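Local coordinates for spike protein P5 (Enterobacteria phage PRD1, PDB 1YQ5) that forms, as a homotrimer together with P31 and P2, the spike complexes at the five-fold vertices of the capsid and is essential for infectivity, at residues S8-S12 against D28-S32; G59-M65 against I138-N144. One frame throughout, in Å; residues are numbered along the deposited sequence.

Contact 1. Residues S8-S12 against D28-S32; sequences SLMYS and DFDLS
The hydroxyl of Y11 is gripped from two sources: it donates to the backbone carbonyl of D30, OH to O 2.7 Å, and it receives a longer bond from a water, 3.3 Å from that oxygen to Y11 OH. The same water accepts from the backbone N of D30, so one hydroxyl engages the peptide groups before and after D30, the first through the solvent molecule and the second directly. The approach to the carbonyl is bent: Y11 OH stands well above the carbonyl plane, while D30 O itself lies at the edge of the phenol ring.

Two side chains of the loop help to set how that ring is turned. L31 puts its CD2 methyl over one face in a CH-pi contact, 3.8 Å from the Y11 ring centroid and 14° off the normal. F29 comes in obliquely, the two ring planes at 46°, with Y11 CE2 poised over the F29 face 3.5 Å from CG. Y11 can reach both because its CG is anti to the backbone N (chi1 -161°), which carries the phenol across to the loop. The other methyl of L31, CD1, meets CD1 of L9 at 3.9 Å.

Behind this first shell, an Asx turn shapes the loop: D30 OD1 accepts from the backbone N of S32 and from S32 OG, the latter on its syn lone pair. L31 and F29 also pack on F122 and L124 of strand 119-126, which places them between the two sheets of the jelly roll. The buried Y11 therefore keeps its hydroxyl paired with loop backbone and water while its carbon skeleton is wrapped by apolar groups, a combination that anchors an irregular loop to the strand chiefly through one side chain, with L9 adding a methyl contact.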
ATOM      1  N   SER A   8     -16.280  -3.310  -0.209  1.00 12.60           N
ATOM      2  CA  SER A   8     -15.306  -4.317   0.186  1.00 13.66           C
ATOM      3  C   SER A   8     -15.860  -5.672  -0.237  1.00 14.12           C
ATOM      4  O   SER A   8     -16.992  -6.025   0.101  1.00 14.22           O
ATOM      5  CB  SER A   8     -15.079  -4.263   1.700  1.00 14.43           C
ATOM      6  OG  SER A   8     -14.026  -5.131   2.085  1.00 16.71           O
ATOM      7  N   LEU A   9     -15.058  -6.428  -0.980  1.00 13.06           N
ATOM      8  CA  LEU A   9     -15.489  -7.719  -1.488  1.00 12.88           C
ATOM      9  C   LEU A   9     -14.555  -8.866  -1.128  1.00 12.49           C
ATOM     10  O   LEU A   9     -13.353  -8.675  -0.932  1.00 12.54           O
ATOM     11  CB  LEU A   9     -15.598  -7.662  -3.015  1.00 13.56           C
ATOM     12  CG  LEU A   9     -16.333  -6.484  -3.657  1.00 14.60           C
ATOM     13  CD1 LEU A   9     -16.083  -6.489  -5.156  1.00 13.67           C
ATOM     14  CD2 LEU A   9     -17.822  -6.575  -3.352  1.00 15.70           C
HETATM   15  N   MSE A  10     -15.132 -10.060  -1.049  1.00 12.10           N
HETATM   16  CA  MSE A  10     -14.373 -11.271  -0.777  1.00 14.34           C
HETATM   17  C   MSE A  10     -14.632 -12.133  -2.013  1.00 14.21           C
HETATM   18  O   MSE A  10     -15.775 -12.500  -2.305  1.00 14.05           O
HETATM   19  CB  MSE A  10     -14.877 -11.957   0.495  1.00 15.51           C
HETATM   20  CG  MSE A  10     -13.949 -13.051   1.023  1.00 20.37           C
HETATM   21 SE   MSE A  10     -14.099 -14.698   0.018  1.00 29.84          SE
HETATM   22  CE  MSE A  10     -15.776 -15.298   0.785  1.00 24.19           C
ATOM     23  N   TYR A  11     -13.559 -12.435  -2.733  1.00 14.52           N
ATOM     24  CA  TYR A  11     -13.599 -13.196  -3.979  1.00 13.98           C
ATOM     25  C   TYR A  11     -12.925 -14.559  -3.799  1.00 13.09           C
ATOM     26  O   TYR A  11     -11.787 -14.637  -3.336  1.00 13.24           O
ATOM     27  CB  TYR A  11     -12.860 -12.368  -5.034  1.00 13.76           C
ATOM     28  CG  TYR A  11     -13.116 -12.690  -6.488  1.00 13.37           C
ATOM     29  CD1 TYR A  11     -14.405 -12.673  -7.018  1.00 14.56           C
ATOM     30  CD2 TYR A  11     -12.049 -12.905  -7.363  1.00 13.46           C
ATOM     31  CE1 TYR A  11     -14.624 -12.851  -8.389  1.00 13.56           C
ATOM     32  CE2 TYR A  11     -12.254 -13.084  -8.731  1.00 12.28           C
ATOM     33  CZ  TYR A  11     -13.542 -13.053  -9.238  1.00 13.50           C
ATOM     34  OH  TYR A  11     -13.743 -13.197 -10.596  1.00 11.87           O
ATOM     35  N   SER A  12     -13.631 -15.626  -4.160  1.00 12.37           N
ATOM     36  CA  SER A  12     -13.098 -16.986  -4.037  1.00 12.48           C
ATOM     37  C   SER A  12     -13.788 -17.876  -5.063  1.00 12.49           C
ATOM     38  O   SER A  12     -14.681 -17.422  -5.774  1.00 11.86           O
ATOM     39  CB  SER A  12     -13.383 -17.547  -2.645  1.00 13.83           C
ATOM     40  OG  SER A  12     -14.774 -17.786  -2.487  1.00 10.64           O
ATOM     41  N   ASP A  28      -8.708  -9.897 -16.343  1.00 12.63           N
ATOM     42  CA  ASP A  28      -9.525  -9.142 -15.403  1.00 13.83           C
ATOM     43  C   ASP A  28     -10.664  -9.961 -14.809  1.00 13.71           C
ATOM     44  O   ASP A  28     -11.304 -10.758 -15.494  1.00 13.38           O
ATOM     45  CB  ASP A  28     -10.046  -7.870 -16.071  1.00 15.19           C
ATOM     46  CG  ASP A  28      -8.917  -6.931 -16.466  1.00 15.56           C
ATOM     47  OD1 ASP A  28      -7.903  -6.895 -15.737  1.00 14.09           O
ATOM     48  OD2 ASP A  28      -9.044  -6.223 -17.485  1.00 15.79           O
ATOM     49  N   PHE A  29     -10.902  -9.749 -13.520  1.00 12.63           N
ATOM     50  CA  PHE A  29     -11.922 -10.478 -12.774  1.00 13.61           C
ATOM     51  C   PHE A  29     -13.361  -9.997 -12.931  1.00 13.81           C
ATOM     52  O   PHE A  29     -13.641  -8.801 -12.918  1.00 13.28           O
ATOM     53  CB  PHE A  29     -11.593 -10.445 -11.276  1.00 11.39           C
ATOM     54  CG  PHE A  29     -10.331 -11.163 -10.902  1.00 11.24           C
ATOM     55  CD1 PHE A  29      -9.580 -10.731  -9.810  1.00 11.97           C
ATOM     56  CD2 PHE A  29      -9.912 -12.293 -11.598  1.00 12.60           C
ATOM     57  CE1 PHE A  29      -8.434 -11.416  -9.418  1.00 12.51           C
ATOM     58  CE2 PHE A  29      -8.766 -12.985 -11.212  1.00 13.73           C
ATOM     59  CZ  PHE A  29      -8.027 -12.543 -10.117  1.00 12.18           C
ATOM     60  N   ASP A  30     -14.265 -10.961 -13.061  1.00 13.27           N
ATOM     61  CA  ASP A  30     -15.694 -10.699 -13.139  1.00 13.91           C
ATOM     62  C   ASP A  30     -16.063 -10.691 -11.655  1.00 13.58           C
ATOM     63  O   ASP A  30     -15.994 -11.732 -11.004  1.00 12.97           O
ATOM     64  CB  ASP A  30     -16.401 -11.862 -13.835  1.00 15.22           C
ATOM     65  CG  ASP A  30     -17.916 -11.755 -13.771  1.00 14.44           C
ATOM     66  OD1 ASP A  30     -18.454 -11.246 -12.762  1.00 13.73           O
ATOM     67  OD2 ASP A  30     -18.573 -12.199 -14.732  1.00 13.99           O
ATOM     68  N   LEU A  31     -16.440  -9.536 -11.117  1.00 13.64           N
ATOM     69  CA  LEU A  31     -16.772  -9.450  -9.695  1.00 14.27           C
ATOM     70  C   LEU A  31     -18.267  -9.466  -9.365  1.00 14.82           C
ATOM     71  O   LEU A  31     -18.656  -9.207  -8.222  1.00 14.07           O
ATOM     72  CB  LEU A  31     -16.140  -8.194  -9.091  1.00 13.31           C
ATOM     73  CG  LEU A  31     -14.616  -8.069  -9.193  1.00 12.56           C
ATOM     74  CD1 LEU A  31     -14.173  -6.732  -8.604  1.00 12.99           C
ATOM     75  CD2 LEU A  31     -13.953  -9.223  -8.461  1.00 11.50           C
ATOM     76  N   SER A  32     -19.099  -9.780 -10.351  1.00 14.28           N
ATOM     77  CA  SER A  32     -20.544  -9.800 -10.135  1.00 15.10           C
ATOM     78  C   SER A  32     -20.954 -10.778  -9.037  1.00 15.36           C
ATOM     79  O   SER A  32     -21.880 -10.509  -8.273  1.00 14.50           O
ATOM     80  CB  SER A  32     -21.273 -10.154 -11.435  1.00 14.76           C
ATOM     81  OG  SER A  32     -20.911 -11.446 -11.889  1.00 14.39           O
TER
HETATM   82  O   HOH W   1     -13.521 -13.660 -13.817  1.00 11.88           O

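Contact 2. Residues G59-M65 against I138-N144; sequences GLYQITM and ITAAKIN
Y61 and K142 pair across the strands, and the lysine's methylenes run obliquely over one face of the tyrosine ring, with K142 CG 4.1 Å from the Y61 ring centroid. K142 CG is anti to the backbone N (chi1 -177°), and the chain then stays extended as far as CE, passing alongside the phenol oxygen with CD 3.5 Å from Y61 OH. That hydroxyl has its polar partner in the carbonyl of K57. A final bend at chi4 (-60°) sets K142 NZ against the chain's own C-terminal carboxylate, in a salt bridge of 2.8 Å to N144 OXT. N144 OXT also accepts from the backbone N of L60, so two donors hold the chain end; each probably helps to stabilise its negative charge.

On the same face as Y61, the CG1 of I63 meets A140 CB, and M65 lies side by side with I138, its CG 3.8 Å from I138 CG1. Next to Y61 and K142, where the strand pair ends, L60 packs its CB on I143 CG1, also at 3.8 Å.

Backbone bonds set this spacing. Q62 with A141 and T64 with T139 are hydrogen-bonded pairs, and Q62 N reaches A141 O at 2.8 Å. Past A141 the pattern runs on through I143 N to L60 O, also 2.8 Å. G59 has no side chain, leaving room for N144 OXT beside its CA.

Farther out, I63, M65 and I138 pack on F122 of the facing sheet, whereas T64 OG1, on the other side, bonds S104 OG of its own chain and L106 N of the second subunit. N144 OD1 bonds V3 N of the third. One side faces the partner sheet and the other neighbouring subunits, consistent with the trimeric, C1q/TNF-like beta jelly roll of this C-terminal domain of P5.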
ATOM      1  N   GLY A  59     -12.551  11.716  -8.299  1.00 15.10           N
ATOM      2  CA  GLY A  59     -11.916  11.998  -7.026  1.00 14.30           C
ATOM      3  C   GLY A  59     -10.782  11.054  -6.681  1.00 14.77           C
ATOM      4  O   GLY A  59     -10.264  10.338  -7.546  1.00 13.48           O
ATOM      5  N   LEU A  60     -10.397  11.055  -5.408  1.00 13.70           N
ATOM      6  CA  LEU A  60      -9.312  10.213  -4.924  1.00 14.10           C
ATOM      7  C   LEU A  60      -9.867   8.923  -4.349  1.00 14.25           C
ATOM      8  O   LEU A  60     -10.821   8.938  -3.566  1.00 15.28           O
ATOM      9  CB  LEU A  60      -8.508  10.949  -3.852  1.00 15.06           C
ATOM     10  CG  LEU A  60      -7.713  12.166  -4.333  1.00 15.64           C
ATOM     11  CD1 LEU A  60      -7.162  12.930  -3.138  1.00 15.33           C
ATOM     12  CD2 LEU A  60      -6.578  11.702  -5.246  1.00 14.90           C
ATOM     13  N   TYR A  61      -9.260   7.810  -4.745  1.00 13.35           N
ATOM     14  CA  TYR A  61      -9.690   6.500  -4.286  1.00 13.89           C
ATOM     15  C   TYR A  61      -8.565   5.687  -3.671  1.00 14.32           C
ATOM     16  O   TYR A  61      -7.466   5.619  -4.222  1.00 13.72           O
ATOM     17  CB  TYR A  61     -10.286   5.703  -5.450  1.00 12.80           C
ATOM     18  CG  TYR A  61     -11.636   6.198  -5.902  1.00 14.15           C
ATOM     19  CD1 TYR A  61     -11.759   7.350  -6.680  1.00 14.93           C
ATOM     20  CD2 TYR A  61     -12.800   5.536  -5.514  1.00 13.47           C
ATOM     21  CE1 TYR A  61     -13.017   7.829  -7.057  1.00 14.30           C
ATOM     22  CE2 TYR A  61     -14.053   6.002  -5.883  1.00 14.42           C
ATOM     23  CZ  TYR A  61     -14.160   7.148  -6.651  1.00 13.82           C
ATOM     24  OH  TYR A  61     -15.412   7.614  -6.989  1.00 14.36           O
ATOM     25  N   GLN A  62      -8.850   5.079  -2.523  1.00 14.10           N
ATOM     26  CA  GLN A  62      -7.887   4.221  -1.845  1.00 14.27           C
ATOM     27  C   GLN A  62      -8.324   2.810  -2.208  1.00 14.23           C
ATOM     28  O   GLN A  62      -9.472   2.426  -1.979  1.00 13.71           O
ATOM     29  CB  GLN A  62      -7.940   4.416  -0.329  1.00 16.03           C
ATOM     30  CG  GLN A  62      -7.052   3.446   0.452  1.00 19.53           C
ATOM     31  CD  GLN A  62      -5.607   3.436  -0.027  1.00 23.16           C
ATOM     32  OE1 GLN A  62      -4.965   4.483  -0.126  1.00 26.40           O
ATOM     33  NE2 GLN A  62      -5.087   2.245  -0.321  1.00 26.79           N
ATOM     34  N   ILE A  63      -7.403   2.044  -2.775  1.00 13.39           N
ATOM     35  CA  ILE A  63      -7.699   0.696  -3.227  1.00 12.10           C
ATOM     36  C   ILE A  63      -6.710  -0.342  -2.713  1.00 13.55           C
ATOM     37  O   ILE A  63      -5.500  -0.099  -2.669  1.00 14.84           O
ATOM     38  CB  ILE A  63      -7.679   0.657  -4.763  1.00 12.54           C
ATOM     39  CG1 ILE A  63      -8.700   1.658  -5.311  1.00 13.55           C
ATOM     40  CG2 ILE A  63      -7.948  -0.749  -5.263  1.00 12.76           C
ATOM     41  CD1 ILE A  63      -8.449   2.054  -6.750  1.00 13.93           C
ATOM     42  N   THR A  64      -7.236  -1.501  -2.334  1.00 12.82           N
ATOM     43  CA  THR A  64      -6.407  -2.596  -1.858  1.00 12.31           C
ATOM     44  C   THR A  64      -6.936  -3.925  -2.368  1.00 13.03           C
ATOM     45  O   THR A  64      -8.141  -4.171  -2.362  1.00 14.38           O
ATOM     46  CB  THR A  64      -6.371  -2.685  -0.311  1.00 12.19           C
ATOM     47  OG1 THR A  64      -5.671  -1.556   0.225  1.00 12.11           O
ATOM     48  CG2 THR A  64      -5.665  -3.971   0.136  1.00 13.52           C
HETATM   49  N   MSE A  65      -6.028  -4.766  -2.838  1.00 11.95           N
HETATM   50  CA  MSE A  65      -6.392  -6.095  -3.282  1.00 11.92           C
HETATM   51  C   MSE A  65      -5.351  -7.027  -2.704  1.00 11.55           C
HETATM   52  O   MSE A  65      -4.149  -6.816  -2.883  1.00 11.41           O
HETATM   53  CB  MSE A  65      -6.400  -6.221  -4.803  1.00 12.25           C
HETATM   54  CG  MSE A  65      -6.598  -7.674  -5.228  1.00 14.52           C
HETATM   55 SE   MSE A  65      -6.903  -7.948  -7.109  1.00 23.58          SE
HETATM   56  CE  MSE A  65      -5.258  -7.104  -7.758  1.00 13.73           C
ATOM     57  N   ILE A 138     -10.911  -7.394  -2.064  1.00 12.96           N
ATOM     58  CA  ILE A 138     -10.765  -6.168  -2.832  1.00 12.78           C
ATOM     59  C   ILE A 138     -11.604  -5.092  -2.159  1.00 12.55           C
ATOM     60  O   ILE A 138     -12.804  -5.269  -1.956  1.00 13.74           O
ATOM     61  CB  ILE A 138     -11.247  -6.366  -4.282  1.00 12.58           C
ATOM     62  CG1 ILE A 138     -10.338  -7.377  -4.991  1.00 13.34           C
ATOM     63  CG2 ILE A 138     -11.264  -5.033  -5.012  1.00 12.57           C
ATOM     64  CD1 ILE A 138     -10.836  -7.811  -6.362  1.00 12.97           C
ATOM     65  N   THR A 139     -10.963  -3.987  -1.799  1.00 11.97           N
ATOM     66  CA  THR A 139     -11.654  -2.892  -1.137  1.00 13.36           C
ATOM     67  C   THR A 139     -11.290  -1.557  -1.772  1.00 14.35           C
ATOM     68  O   THR A 139     -10.118  -1.271  -2.016  1.00 14.89           O
ATOM     69  CB  THR A 139     -11.295  -2.834   0.362  1.00 13.82           C
ATOM     70  OG1 THR A 139     -11.715  -4.047   0.999  1.00 15.65           O
ATOM     71  CG2 THR A 139     -11.975  -1.649   1.032  1.00 14.49           C
ATOM     72  N   ALA A 140     -12.305  -0.749  -2.047  1.00 14.30           N
ATOM     73  CA  ALA A 140     -12.091   0.563  -2.631  1.00 14.55           C
ATOM     74  C   ALA A 140     -12.940   1.573  -1.873  1.00 15.03           C
ATOM     75  O   ALA A 140     -14.085   1.295  -1.519  1.00 15.63           O
ATOM     76  CB  ALA A 140     -12.469   0.557  -4.103  1.00 14.87           C
ATOM     77  N   ALA A 141     -12.366   2.741  -1.614  1.00 13.38           N
ATOM     78  CA  ALA A 141     -13.076   3.792  -0.904  1.00 12.22           C
ATOM     79  C   ALA A 141     -12.732   5.145  -1.501  1.00 13.22           C
ATOM     80  O   ALA A 141     -11.568   5.433  -1.779  1.00 12.15           O
ATOM     81  CB  ALA A 141     -12.714   3.770   0.581  1.00 10.85           C
ATOM     82  N   LYS A 142     -13.755   5.965  -1.715  1.00 13.76           N
ATOM     83  CA  LYS A 142     -13.564   7.303  -2.254  1.00 15.03           C
ATOM     84  C   LYS A 142     -13.223   8.171  -1.051  1.00 14.89           C
ATOM     85  O   LYS A 142     -14.068   8.365  -0.179  1.00 16.39           O
ATOM     86  CB  LYS A 142     -14.859   7.792  -2.904  1.00 15.44           C
ATOM     87  CG  LYS A 142     -14.762   9.154  -3.581  1.00 15.75           C
ATOM     88  CD  LYS A 142     -16.094   9.545  -4.205  1.00 16.11           C
ATOM     89  CE  LYS A 142     -15.980  10.823  -5.018  1.00 15.45           C
ATOM     90  NZ  LYS A 142     -15.531  11.967  -4.182  1.00 16.06           N
ATOM     91  N   ILE A 143     -11.997   8.686  -0.987  1.00 16.28           N
ATOM     92  CA  ILE A 143     -11.619   9.508   0.159  1.00 16.87           C
ATOM     93  C   ILE A 143     -11.721  11.012  -0.073  1.00 17.89           C
ATOM     94  O   ILE A 143     -11.512  11.796   0.849  1.00 17.68           O
ATOM     95  CB  ILE A 143     -10.197   9.176   0.667  1.00 19.10           C
ATOM     96  CG1 ILE A 143      -9.153   9.663  -0.328  1.00 18.68           C
ATOM     97  CG2 ILE A 143     -10.062   7.667   0.884  1.00 17.69           C
ATOM     98  CD1 ILE A 143      -7.761   9.693   0.258  1.00 21.33           C
ATOM     99  N   ASN A 144     -12.022  11.417  -1.302  1.00 17.65           N
ATOM    100  CA  ASN A 144     -12.201  12.835  -1.616  1.00 17.68           C
ATOM    101  C   ASN A 144     -12.932  12.980  -2.939  1.00 17.25           C
ATOM    102  O   ASN A 144     -13.619  14.004  -3.121  1.00 16.16           O
ATOM    103  CB  ASN A 144     -10.869  13.586  -1.697  1.00 17.64           C
ATOM    104  CG  ASN A 144     -11.061  15.103  -1.668  1.00 19.22           C
ATOM    105  OD1 ASN A 144     -11.533  15.660  -0.676  1.00 16.46           O
ATOM    106  ND2 ASN A 144     -10.712  15.770  -2.761  1.00 19.96           N
ATOM    107  OXT ASN A 144     -12.784  12.071  -3.780  1.00 16.01           O
TER

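From the N terminus, strand 5-11 comes first, and contact 1 closes when the chain returns, 16 residues beyond segment 8-12, in the loop that leads into strand 35-40; the 15 residues between are without helix or strand. Contact 2 opens only later, on strand 59-68, and closes 73 residues on with the last strand, so the two loops follow in series and neither nests nor crosses. They meet in space nevertheless: strands 5-11 and 135-142 are neighbours in one sheet, where L9 N probably bonds I138 O at 2.7 Å, and L31 packs on I138. Contact 1 fastens a loop to that sheet, while contact 2 joins two of its inner strands and brings in the C terminus.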